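Local coordinates for protein HIRA (Homo sapiens, PDB 5YJE) that cooperates, as the whole protein of which this is the C-terminal region, with ASF1A in replication-independent chromatin assembly and is needed for periodic repression of histone genes, at residues B[40-44]-B[133-137]; B[63-67]-B[93-97]; B[142-146]-B[156-161]; B[169-174]-B[209-213]; B[270-274]-B[303-309]. All blocks are in the same frame, centred on the assembly; numbering follows the deposited sequence.

Contact 1: B[40-44]-B[133-137]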
# COMPACT_ATOMS: atom_id res chain seq x y z
N LYS B 40 3.12 25.58 11.13
CA LYS B 40 2.08 24.85 10.42
C LYS B 40 1.87 25.51 9.07
O LYS B 40 2.33 26.62 8.82
CB LYS B 40 0.73 24.83 11.18
CG LYS B 40 0.70 24.19 12.57
CD LYS B 40 1.15 22.74 12.55
CE LYS B 40 1.11 22.16 13.95
NZ LYS B 40 1.53 20.72 14.03
N LEU B 41 1.15 24.79 8.19
CA LEU B 41 0.70 25.44 6.96
C LEU B 41 -0.57 26.24 7.25
O LEU B 41 -1.41 25.79 8.04
CB LEU B 41 0.46 24.41 5.86
CG LEU B 41 1.77 23.77 5.37
CD1 LEU B 41 1.64 22.94 4.10
CD2 LEU B 41 2.75 24.88 5.15
N PRO B 42 -0.73 27.42 6.66
CA PRO B 42 -1.86 28.28 7.05
C PRO B 42 -3.17 27.85 6.39
O PRO B 42 -3.20 27.37 5.26
CB PRO B 42 -1.42 29.67 6.56
CG PRO B 42 -0.56 29.37 5.35
CD PRO B 42 0.14 28.05 5.65
N ILE B 43 -4.25 28.05 7.13
CA ILE B 43 -5.59 27.66 6.70
C ILE B 43 -6.29 28.86 6.09
O ILE B 43 -6.38 29.91 6.75
CB ILE B 43 -6.40 27.10 7.87
CG1 ILE B 43 -5.62 25.96 8.55
CG2 ILE B 43 -7.76 26.64 7.37
CD1 ILE B 43 -6.15 25.62 9.93
N PRO B 44 -6.84 28.75 4.88
CA PRO B 44 -7.53 29.90 4.27
C PRO B 44 -8.63 30.43 5.18
O PRO B 44 -9.33 29.67 5.87
CB PRO B 44 -8.09 29.32 2.96
CG PRO B 44 -7.33 28.04 2.72
CD PRO B 44 -7.03 27.52 4.09
N SER B 133 -6.41 16.93 8.89
CA SER B 133 -6.34 18.25 9.50
C SER B 133 -6.88 19.25 8.48
O SER B 133 -7.15 18.87 7.33
CB SER B 133 -4.89 18.58 9.94
OG SER B 133 -4.04 18.84 8.85
N PRO B 134 -7.07 20.52 8.86
CA PRO B 134 -7.68 21.48 7.91
C PRO B 134 -6.82 21.68 6.67
O PRO B 134 -5.59 21.56 6.70
CB PRO B 134 -7.80 22.78 8.71
CG PRO B 134 -7.84 22.36 10.14
CD PRO B 134 -6.94 21.12 10.21
N ILE B 135 -7.50 21.95 5.56
CA ILE B 135 -6.83 22.23 4.30
C ILE B 135 -5.93 23.46 4.44
O ILE B 135 -6.19 24.38 5.23
CB ILE B 135 -7.86 22.44 3.18
CG1 ILE B 135 -7.18 22.43 1.81
CG2 ILE B 135 -8.70 23.78 3.45
CD1 ILE B 135 -6.53 21.10 1.45
N SER B 136 -4.86 23.47 3.65
CA SER B 136 -4.07 24.67 3.39
C SER B 136 -4.11 25.03 1.91
O SER B 136 -4.55 26.13 1.58
CB SER B 136 -2.62 24.48 3.88
OG SER B 136 -1.90 25.71 3.81
N THR B 137 -3.72 24.13 1.02
CA THR B 137 -3.81 24.38 -0.41
C THR B 137 -4.26 23.13 -1.15
O THR B 137 -4.07 22.00 -0.70
CB THR B 137 -2.46 24.86 -1.01
OG1 THR B 137 -1.43 23.90 -0.71
CG2 THR B 137 -2.08 26.26 -0.49
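A chi1 of -171° puts S136 OG opposite the backbone N, beside the carbonyl carbon, where it meets P42 O; the other meeting between the segments depends on I43, whose CG1 is anti to its carbonyl carbon (chi1 -54°) and carries CD1 to the ring of P134. The first arrangement gives the one hydrogen bond between 40-44 and 133-137: S136 OG donates to P42 O over 2.6 Å. The hydroxyl lies somewhat out of the carbonyl plane, with a C=O...donor angle of 140°. S136 CA also approaches P42 O at 3.4 Å, a weaker CA-H...O contact that brings a second group of the same serine to this oxygen. L41 flanks the bond, its CB 3.4 Å from S136 OG. Beyond it the contact is mostly van der Waals packing: I43 CD1 rests on P134 CB at 3.5 Å, the two side chains crossing at a slant, and CD of the P44 ring lies 4.1 Å from I135 CG2. The 40-44 segment is irregular, while 135-137 begins strand 135-141, where S136 and T137 both face L148 in a classic beta bulge. That strand is outermost in a four-stranded antiparallel sheet, next to 144-149, and L41 is backbone-bonded to A150 just beyond that neighbour. P44 and I135 also meet T98 of strand 96-101, which places the N-terminal loop across the join between two consecutive sheets.

Contact 2: B[63-67]-B[93-97]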
# COMPACT_ATOMS: atom_id res chain seq x y z
N GLU B 63 -16.47 30.30 -8.81
CA GLU B 63 -17.05 31.25 -7.88
C GLU B 63 -17.65 30.50 -6.70
O GLU B 63 -18.21 29.42 -6.86
CB GLU B 63 -18.12 32.14 -8.53
N VAL B 64 -17.53 31.09 -5.52
CA VAL B 64 -17.99 30.50 -4.28
C VAL B 64 -18.73 31.57 -3.51
O VAL B 64 -18.22 32.68 -3.34
CB VAL B 64 -16.82 29.97 -3.43
CG1 VAL B 64 -17.30 29.71 -2.02
CG2 VAL B 64 -16.22 28.73 -4.07
N GLU B 65 -19.94 31.24 -3.06
CA GLU B 65 -20.67 32.15 -2.18
C GLU B 65 -21.14 31.34 -0.99
O GLU B 65 -21.85 30.34 -1.14
CB GLU B 65 -21.83 32.83 -2.92
N ASN B 66 -20.71 31.72 0.20
CA ASN B 66 -20.86 30.84 1.34
C ASN B 66 -22.09 31.22 2.15
O ASN B 66 -22.38 32.41 2.33
CB ASN B 66 -19.60 30.85 2.20
CG ASN B 66 -18.47 29.97 1.62
OD1 ASN B 66 -18.71 28.85 1.18
ND2 ASN B 66 -17.26 30.49 1.62
N GLU B 67 -22.81 30.21 2.62
CA GLU B 67 -23.99 30.39 3.45
C GLU B 67 -24.95 31.43 2.86
O GLU B 67 -25.26 32.45 3.47
CB GLU B 67 -23.58 30.73 4.88
CG GLU B 67 -22.98 29.54 5.60
CD GLU B 67 -22.46 29.88 6.97
OE1 GLU B 67 -22.61 29.02 7.88
OE2 GLU B 67 -21.91 31.00 7.15
N THR B 93 -22.93 21.75 2.00
CA THR B 93 -23.53 22.03 3.30
C THR B 93 -22.54 22.61 4.30
O THR B 93 -22.87 22.69 5.49
CB THR B 93 -24.17 20.75 3.89
OG1 THR B 93 -23.18 19.71 4.03
CG2 THR B 93 -25.29 20.24 3.00
N SER B 94 -21.34 23.01 3.86
CA SER B 94 -20.41 23.74 4.73
C SER B 94 -19.67 24.78 3.91
O SER B 94 -19.65 24.73 2.67
CB SER B 94 -19.42 22.80 5.45
OG SER B 94 -18.78 21.94 4.54
N ARG B 95 -19.08 25.74 4.61
CA ARG B 95 -18.37 26.83 3.93
C ARG B 95 -17.18 26.30 3.14
O ARG B 95 -16.38 25.50 3.64
CB ARG B 95 -17.91 27.88 4.94
CG ARG B 95 -19.03 28.34 5.83
CD ARG B 95 -19.08 29.86 5.99
NE ARG B 95 -18.05 30.41 6.87
CZ ARG B 95 -17.98 30.19 8.18
NH1 ARG B 95 -17.03 30.76 8.90
NH2 ARG B 95 -18.86 29.39 8.76
N ILE B 96 -17.07 26.75 1.89
CA ILE B 96 -15.92 26.44 1.05
C ILE B 96 -14.78 27.40 1.38
O ILE B 96 -14.94 28.63 1.30
CB ILE B 96 -16.30 26.51 -0.43
CG1 ILE B 96 -17.40 25.48 -0.72
CG2 ILE B 96 -15.06 26.26 -1.31
CD1 ILE B 96 -18.20 25.75 -1.99
N LEU B 97 -13.62 26.84 1.75
CA LEU B 97 -12.42 27.58 2.12
C LEU B 97 -11.50 27.81 0.93
O LEU B 97 -11.01 28.93 0.73
CB LEU B 97 -11.67 26.85 3.22
CG LEU B 97 -12.35 26.79 4.58
CD1 LEU B 97 -11.58 25.91 5.61
CD2 LEU B 97 -12.56 28.23 5.08
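Two flat groups of 63-67 meet 93-97: the amide of N66, set against the backbone of I96, and the carboxylate of E67, set obliquely beside the guanidinium of R95. The amide uses both of its polar atoms on one residue. I96 N donates to N66 OD1 at 2.8 Å from above the carbonyl plane, 39° out of it, and N66 ND2 donates to I96 O at 3.0 Å, with that oxygen tilted 16° from the amide plane. N66 thus occupies the donor and the acceptor of I96 together, as a paired strand would, which fixes the amide's rotation. Outside the two segments, ND2 also bonds to Q47 O, and OD1 has a weak bond from S77 OG. The E67 and R95 planes are 28° apart, but no N-H points at the carboxylate: E67 OE2 is 3.8 Å from R95 NH2, a long pairing of charge alone, and its closest approach is 3.3 Å, to R95 CD. R95's stronger partner is E111. The apolar part of the contact is V64 CG1 against I96 CB at 3.7 Å. V64 and I96 both touch F50 of strand 49-53, and I96 goes on to L79 of strand 74-83 and V108 of strand 105-110, so the contact joins strand 60-71, inside the first four-stranded sheet, to strand 96-101, which opens the second.

Contact 3: B[142-146]-B[156-161]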
# COMPACT_ATOMS: atom_id res chain seq x y z
N GLY B 142 -4.99 17.21 -14.38
CA GLY B 142 -5.83 16.13 -14.87
C GLY B 142 -6.74 15.63 -13.77
O GLY B 142 -7.42 16.40 -13.08
N SER B 143 -6.75 14.32 -13.57
CA SER B 143 -7.61 13.70 -12.56
C SER B 143 -6.92 13.52 -11.22
O SER B 143 -7.43 12.79 -10.37
CB SER B 143 -8.11 12.36 -13.08
OG SER B 143 -8.74 12.54 -14.35
N TYR B 144 -5.75 14.13 -11.03
CA TYR B 144 -5.02 14.05 -9.77
C TYR B 144 -5.37 15.25 -8.90
O TYR B 144 -5.30 16.40 -9.36
CB TYR B 144 -3.52 13.96 -10.02
CG TYR B 144 -3.08 12.67 -10.70
CD1 TYR B 144 -2.98 11.47 -9.99
CD2 TYR B 144 -2.77 12.65 -12.06
CE1 TYR B 144 -2.57 10.28 -10.62
CE2 TYR B 144 -2.37 11.46 -12.70
CZ TYR B 144 -2.27 10.29 -11.98
OH TYR B 144 -1.87 9.13 -12.62
N VAL B 145 -5.75 14.98 -7.66
CA VAL B 145 -6.07 16.00 -6.68
C VAL B 145 -5.08 15.86 -5.55
O VAL B 145 -4.87 14.77 -5.02
CB VAL B 145 -7.52 15.86 -6.15
CG1 VAL B 145 -7.78 16.90 -5.05
CG2 VAL B 145 -8.51 16.04 -7.29
N MET B 146 -4.46 16.98 -5.19
CA MET B 146 -3.45 17.03 -4.14
C MET B 146 -3.93 17.98 -3.05
O MET B 146 -4.30 19.12 -3.34
CB MET B 146 -2.10 17.47 -4.70
CG MET B 146 -1.01 17.59 -3.65
SD MET B 146 0.66 17.90 -4.29
CE MET B 146 0.61 19.54 -4.94
N VAL B 156 -2.34 12.76 -2.45
CA VAL B 156 -2.65 12.79 -3.87
C VAL B 156 -3.58 11.63 -4.16
O VAL B 156 -3.32 10.49 -3.75
CB VAL B 156 -1.40 12.72 -4.78
CG1 VAL B 156 -1.81 12.81 -6.25
CG2 VAL B 156 -0.40 13.82 -4.42
N TRP B 157 -4.68 11.92 -4.83
CA TRP B 157 -5.62 10.91 -5.26
C TRP B 157 -5.78 10.99 -6.76
O TRP B 157 -5.79 12.09 -7.34
CB TRP B 157 -6.97 11.08 -4.58
CG TRP B 157 -6.94 10.92 -3.10
CD1 TRP B 157 -7.03 9.75 -2.40
CD2 TRP B 157 -6.87 11.97 -2.13
NE1 TRP B 157 -6.99 10.00 -1.04
CE2 TRP B 157 -6.90 11.36 -0.85
CE3 TRP B 157 -6.79 13.36 -2.22
CZ2 TRP B 157 -6.84 12.10 0.32
CZ3 TRP B 157 -6.73 14.10 -1.05
CH2 TRP B 157 -6.77 13.47 0.20
N ASP B 158 -5.87 9.82 -7.38
CA ASP B 158 -6.29 9.69 -8.76
C ASP B 158 -7.81 9.55 -8.70
O ASP B 158 -8.33 8.47 -8.42
CB ASP B 158 -5.61 8.48 -9.39
CG ASP B 158 -6.00 8.25 -10.84
OD1 ASP B 158 -7.05 8.75 -11.30
OD2 ASP B 158 -5.28 7.50 -11.52
N VAL B 159 -8.54 10.64 -8.95
CA VAL B 159 -9.99 10.51 -8.80
C VAL B 159 -10.59 9.73 -9.96
O VAL B 159 -11.68 9.17 -9.83
CB VAL B 159 -10.71 11.87 -8.64
CG1 VAL B 159 -10.16 12.62 -7.43
CG2 VAL B 159 -10.58 12.68 -9.88
N HIS B 160 -9.91 9.68 -11.11
CA HIS B 160 -10.40 8.85 -12.21
C HIS B 160 -10.37 7.38 -11.84
O HIS B 160 -11.38 6.68 -11.95
CB HIS B 160 -9.58 9.11 -13.47
CG HIS B 160 -10.11 8.40 -14.68
ND1 HIS B 160 -11.23 8.83 -15.36
CD2 HIS B 160 -9.67 7.29 -15.34
CE1 HIS B 160 -11.46 8.02 -16.38
NE2 HIS B 160 -10.53 7.08 -16.39
N ARG B 161 -9.21 6.88 -11.39
CA ARG B 161 -9.14 5.50 -10.92
C ARG B 161 -9.71 5.34 -9.52
O ARG B 161 -10.00 4.21 -9.12
CB ARG B 161 -7.70 4.98 -10.96
CG ARG B 161 -7.08 4.92 -12.36
CD ARG B 161 -5.67 4.29 -12.31
NE ARG B 161 -5.00 4.28 -13.62
CZ ARG B 161 -3.95 5.04 -13.97
NH1 ARG B 161 -3.41 5.89 -13.10
NH2 ARG B 161 -3.42 4.93 -15.19
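V145 and W157 form the tight part of this hairpin, a hydrogen-bonded antiparallel pair: V145 N donates to W157 O and W157 N to V145 O, both over 2.9 Å and both in the carbonyl plane. V159 N adds a third backbone bond to S143 O at 2.8 Å. Y144 with D158 and M146 with V156 are the flanking non-hydrogen-bonded pairs, their side chains on one face of the sheet, where M146 CG meets V156 CG2. V145 CG2 packs on V159 CG1 at 3.8 Å. Strands 144-149 and 153-158 are the two middle strands of a four-stranded meander, as in a propeller blade. The loose side is the turn, where H160 and R161 are exposed and S143 CB touches H160 CB at 3.6 Å. Here a chi1 of 179° sets CG of D158 beside the carbonyl carbon, from where the carboxylate meets R161. R161 N donates to D158 OD1 at 2.9 Å from 64° above the carboxylate plane, an Asx motif, and R161 NH1 forms a salt bridge to D158 OD2 whose hydrogen bond is weak. Y144 CE1 rests on D158 CB at 3.7 Å. Without its carboxylate, as with an alanine at D158, the R161 amide and guanidinium would probably lose these partners, and the turn would be freer to move. Backbone bonding therefore secures the buried ladder, while one carboxylate orders the exposed turn and probably offsets the arginine's charge.

Contact 4: B[169-174]-B[209-213]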
# COMPACT_ATOMS: atom_id res chain seq x y z
N GLU B 169 1.67 12.05 3.41
CA GLU B 169 3.10 12.10 3.68
C GLU B 169 3.45 13.39 4.39
O GLU B 169 3.14 14.47 3.89
CB GLU B 169 3.91 11.99 2.39
CG GLU B 169 3.80 10.63 1.80
CD GLU B 169 4.42 9.55 2.70
OE1 GLU B 169 5.51 9.78 3.27
OE2 GLU B 169 3.81 8.47 2.81
N SER B 170 4.10 13.28 5.53
CA SER B 170 4.59 14.49 6.19
C SER B 170 5.60 15.21 5.31
O SER B 170 6.43 14.60 4.63
CB SER B 170 5.21 14.16 7.54
OG SER B 170 5.71 15.36 8.11
N LEU B 171 5.50 16.54 5.29
CA LEU B 171 6.49 17.40 4.67
C LEU B 171 7.61 17.80 5.62
O LEU B 171 8.43 18.65 5.28
CB LEU B 171 5.82 18.64 4.08
CG LEU B 171 5.00 18.46 2.80
CD1 LEU B 171 4.46 19.81 2.34
CD2 LEU B 171 5.87 17.86 1.73
N HIS B 172 7.64 17.21 6.82
CA HIS B 172 8.59 17.63 7.84
C HIS B 172 10.03 17.36 7.42
O HIS B 172 10.91 18.20 7.62
CB HIS B 172 8.26 16.92 9.16
CG HIS B 172 9.27 17.14 10.23
ND1 HIS B 172 9.47 18.37 10.83
CD2 HIS B 172 10.13 16.29 10.83
CE1 HIS B 172 10.41 18.26 11.75
NE2 HIS B 172 10.83 17.01 11.77
N SER B 173 10.27 16.19 6.82
CA SER B 173 11.60 15.83 6.36
C SER B 173 12.17 16.87 5.41
O SER B 173 13.33 17.26 5.53
CB SER B 173 11.54 14.47 5.67
OG SER B 173 12.76 13.80 5.81
N ILE B 174 11.36 17.33 4.47
CA ILE B 174 11.77 18.29 3.47
C ILE B 174 11.94 19.68 4.07
O ILE B 174 12.80 20.46 3.65
CB ILE B 174 10.73 18.30 2.33
CG1 ILE B 174 10.84 17.04 1.51
CG2 ILE B 174 10.82 19.56 1.46
CD1 ILE B 174 9.82 17.05 0.43
N LEU B 209 8.12 3.76 -4.78
CA LEU B 209 9.12 3.59 -3.72
C LEU B 209 8.58 4.08 -2.39
O LEU B 209 9.02 3.61 -1.33
CB LEU B 209 10.42 4.32 -4.07
CG LEU B 209 11.49 3.71 -4.98
CD1 LEU B 209 12.67 4.66 -5.04
CD2 LEU B 209 11.95 2.29 -4.56
N SER B 210 7.63 5.03 -2.42
CA SER B 210 7.04 5.63 -1.22
C SER B 210 8.07 6.47 -0.48
O SER B 210 8.17 6.43 0.75
CB SER B 210 6.42 4.58 -0.31
OG SER B 210 5.28 5.13 0.34
N THR B 211 8.81 7.28 -1.24
CA THR B 211 9.96 8.01 -0.74
C THR B 211 9.92 9.45 -1.24
O THR B 211 9.49 9.73 -2.36
CB THR B 211 11.30 7.38 -1.19
OG1 THR B 211 11.26 7.16 -2.61
CG2 THR B 211 11.59 6.06 -0.49
N TRP B 212 10.41 10.34 -0.40
CA TRP B 212 10.95 11.60 -0.89
C TRP B 212 12.29 11.34 -1.57
O TRP B 212 13.18 10.69 -0.99
CB TRP B 212 11.10 12.57 0.26
CG TRP B 212 9.78 13.05 0.73
CD1 TRP B 212 9.18 12.79 1.92
CD2 TRP B 212 8.86 13.87 -0.02
NE1 TRP B 212 7.95 13.41 1.98
CE2 TRP B 212 7.73 14.08 0.81
CE3 TRP B 212 8.88 14.45 -1.30
CZ2 TRP B 212 6.64 14.85 0.39
CZ3 TRP B 212 7.81 15.21 -1.70
CH2 TRP B 212 6.69 15.41 -0.85
N ASN B 213 12.43 11.82 -2.80
CA ASN B 213 13.64 11.64 -3.59
C ASN B 213 14.19 12.98 -4.04
O ASN B 213 13.46 13.81 -4.59
CB ASN B 213 13.40 10.76 -4.81
CG ASN B 213 12.88 9.40 -4.44
OD1 ASN B 213 11.69 9.12 -4.61
ND2 ASN B 213 13.74 8.56 -3.90
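W212 NE1 donates to S170 O at 3.3 Å, with an N-H...O angle of 145°, the one hydrogen bond between 169-174 and 209-213. It spans neighbouring blade-like sheets, from the end of strand 163-170 to strand 211-217, outermost in the next sheet within this chain, in keeping with the beta-propeller clan of this region. The carbonyl lies near the edge of the indole, tilted 24° from its plane. Most of the remaining contact is apolar and centred on that indole. L171 CD2 comes to W212 CZ2 at 3.4 Å, and F205 meets the rings edge-to-face. The turn into helix 172-175 is fixed by S170 OG, which accepts from H172 N at 3.0 Å in an ST turn. The contact also borders the trimer interface: W212 and N213 pair antiparallel with a strand of the third subunit, and S210 OG bonds to K167 of that subunit. The side chain of I174 crosses the tryptophan at about a right angle. Its extended chain lays CD1 over one face of the indole, 3.3 Å from the centroid of the six-membered ring of W212 and only 14° off its normal.

Contact 5: B[270-274]-B[303-309]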
# COMPACT_ATOMS: atom_id res chain seq x y z
N GLN B 270 35.62 12.30 -15.56
CA GLN B 270 34.78 11.19 -16.01
C GLN B 270 33.85 10.72 -14.91
O GLN B 270 32.69 10.40 -15.16
CB GLN B 270 35.63 10.03 -16.51
CG GLN B 270 36.42 10.32 -17.79
CD GLN B 270 37.24 9.11 -18.19
OE1 GLN B 270 38.04 8.61 -17.40
NE2 GLN B 270 37.01 8.60 -19.40
N GLU B 271 34.33 10.65 -13.67
CA GLU B 271 33.49 10.08 -12.63
C GLU B 271 32.38 11.06 -12.27
O GLU B 271 31.24 10.65 -12.02
CB GLU B 271 34.32 9.68 -11.41
CG GLU B 271 35.37 8.61 -11.75
CD GLU B 271 35.69 7.62 -10.62
OE1 GLU B 271 35.28 7.82 -9.45
OE2 GLU B 271 36.38 6.62 -10.92
N THR B 272 32.68 12.36 -12.28
CA THR B 272 31.62 13.34 -12.06
C THR B 272 30.63 13.33 -13.21
O THR B 272 29.42 13.43 -12.99
CB THR B 272 32.19 14.73 -11.85
OG1 THR B 272 32.84 15.16 -13.04
CG2 THR B 272 33.16 14.76 -10.68
N THR B 273 31.11 13.15 -14.44
CA THR B 273 30.21 13.11 -15.59
C THR B 273 29.29 11.89 -15.50
O THR B 273 28.08 12.01 -15.74
CB THR B 273 31.02 13.10 -16.89
OG1 THR B 273 31.73 14.33 -17.00
CG2 THR B 273 30.12 12.97 -18.11
N LEU B 274 29.84 10.73 -15.14
CA LEU B 274 29.04 9.53 -14.97
C LEU B 274 28.00 9.72 -13.86
O LEU B 274 26.81 9.41 -14.05
CB LEU B 274 29.95 8.35 -14.63
CG LEU B 274 30.27 7.22 -15.61
CD1 LEU B 274 30.73 6.02 -14.83
CD2 LEU B 274 29.11 6.83 -16.47
N TYR B 303 27.56 8.17 -23.74
CA TYR B 303 28.75 8.42 -22.94
C TYR B 303 29.46 7.13 -22.59
O TYR B 303 30.68 7.03 -22.73
CB TYR B 303 28.39 9.18 -21.67
CG TYR B 303 29.62 9.66 -20.94
CD1 TYR B 303 30.39 10.69 -21.46
CD2 TYR B 303 30.02 9.08 -19.74
CE1 TYR B 303 31.52 11.15 -20.80
CE2 TYR B 303 31.16 9.52 -19.07
CZ TYR B 303 31.90 10.55 -19.60
OH TYR B 303 33.02 11.02 -18.96
N LEU B 304 28.72 6.13 -22.08
CA LEU B 304 29.33 4.86 -21.73
C LEU B 304 30.08 4.27 -22.92
O LEU B 304 31.16 3.68 -22.75
CB LEU B 304 28.28 3.86 -21.24
CG LEU B 304 27.40 4.15 -20.02
CD1 LEU B 304 26.45 2.99 -19.77
CD2 LEU B 304 28.27 4.40 -18.80
N VAL B 305 29.53 4.42 -24.12
CA VAL B 305 30.21 3.93 -25.31
C VAL B 305 31.48 4.75 -25.59
O VAL B 305 32.55 4.18 -25.82
CB VAL B 305 29.25 3.94 -26.52
CG1 VAL B 305 30.02 3.83 -27.82
CG2 VAL B 305 28.24 2.79 -26.40
N ASN B 306 31.36 6.08 -25.55
CA ASN B 306 32.48 6.95 -25.91
C ASN B 306 33.70 6.70 -25.02
O ASN B 306 34.82 6.55 -25.51
CB ASN B 306 32.07 8.42 -25.83
CG ASN B 306 31.15 8.83 -26.97
OD1 ASN B 306 31.03 8.10 -27.96
ND2 ASN B 306 30.50 10.00 -26.84
N GLU B 307 33.48 6.65 -23.70
CA GLU B 307 34.56 6.46 -22.73
C GLU B 307 34.88 5.00 -22.47
O GLU B 307 35.80 4.73 -21.70
CB GLU B 307 34.21 7.13 -21.41
CG GLU B 307 33.74 8.55 -21.56
CD GLU B 307 34.82 9.44 -22.12
OE1 GLU B 307 34.55 10.11 -23.14
OE2 GLU B 307 35.93 9.45 -21.55
N GLY B 308 34.14 4.08 -23.07
CA GLY B 308 34.38 2.66 -22.94
C GLY B 308 34.05 2.08 -21.58
O GLY B 308 34.85 1.32 -21.03
N PHE B 309 32.87 2.40 -21.03
CA PHE B 309 32.44 1.85 -19.74
C PHE B 309 31.75 0.51 -20.00
O PHE B 309 30.53 0.42 -20.15
CB PHE B 309 31.54 2.83 -19.00
CG PHE B 309 32.30 3.96 -18.36
CD1 PHE B 309 32.86 3.80 -17.11
CD2 PHE B 309 32.45 5.16 -19.02
CE1 PHE B 309 33.57 4.84 -16.53
CE2 PHE B 309 33.16 6.20 -18.44
CZ PHE B 309 33.72 6.04 -17.20
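Helix 266-286 and helix 290-307 run antiparallel here, as a helical hairpin, the short segments 270-274 and 303-307 at 162° with their axes 11.8 Å apart at closest approach. Y303 and F309 take up much of that spacing, with T273 and L274 packed on them. Y303 turns its ring toward the first helix with CG anti to the backbone N (chi1 -170°), and T273 CG2 sits over one face, 3.6 Å from the ring centroid and 23° off the normal. E307 CG covers the opposite face, and L274 CD2 lies at the ring edge, 4.1 Å from Y303 CD2. The phenol reaches to the first helix, with Y303 OH 3.4 Å from Q270 CA. With an alanine at Y303, the ring between T273 CG2 and E307 CG would be gone, which would probably open a gap between the helices. The second helix ends in a Schellman motif, G308 with positive phi, and F309 then takes the N-cap position of helix 310-320. L274 also meets L304 and F309: its CD2 touches L304 CD2 at 3.5 Å and its CD1 lies over the F309 face, 3.5 Å from F309 CE1. Polar chemistry comes from Q270 and E307, both partly exposed. The planes of the Q270 amide and E307 carboxylate stand at right angles, and Q270 NE2 donates to E307 OE2 at 2.6 Å, which receives it through its anti lone pair.

Overall arrangement
Contact 3 is the buried one, inside a single blade-like sheet and resting on a backbone ladder, whereas contacts 1, 2, 4 and 5 are only partly buried. Contacts 1 and 4 reach the same sheet from its two outermost strands, and a single side-chain-to-carbonyl bond takes the place of the ladder in each. Contact 2 joins the two sheets before it and touches contact 1 through L97, which packs on P44, I43 and I135; its amide-to-backbone pair is unlike the proline-rich packing there. Contact 5, about 47 Å from contact 1 between centres, is the all-helical contact; like contact 4 it packs methyls on aromatic faces. Contacts 4 and 5 both touch the third subunit, whereas no other chain reaches contact 1.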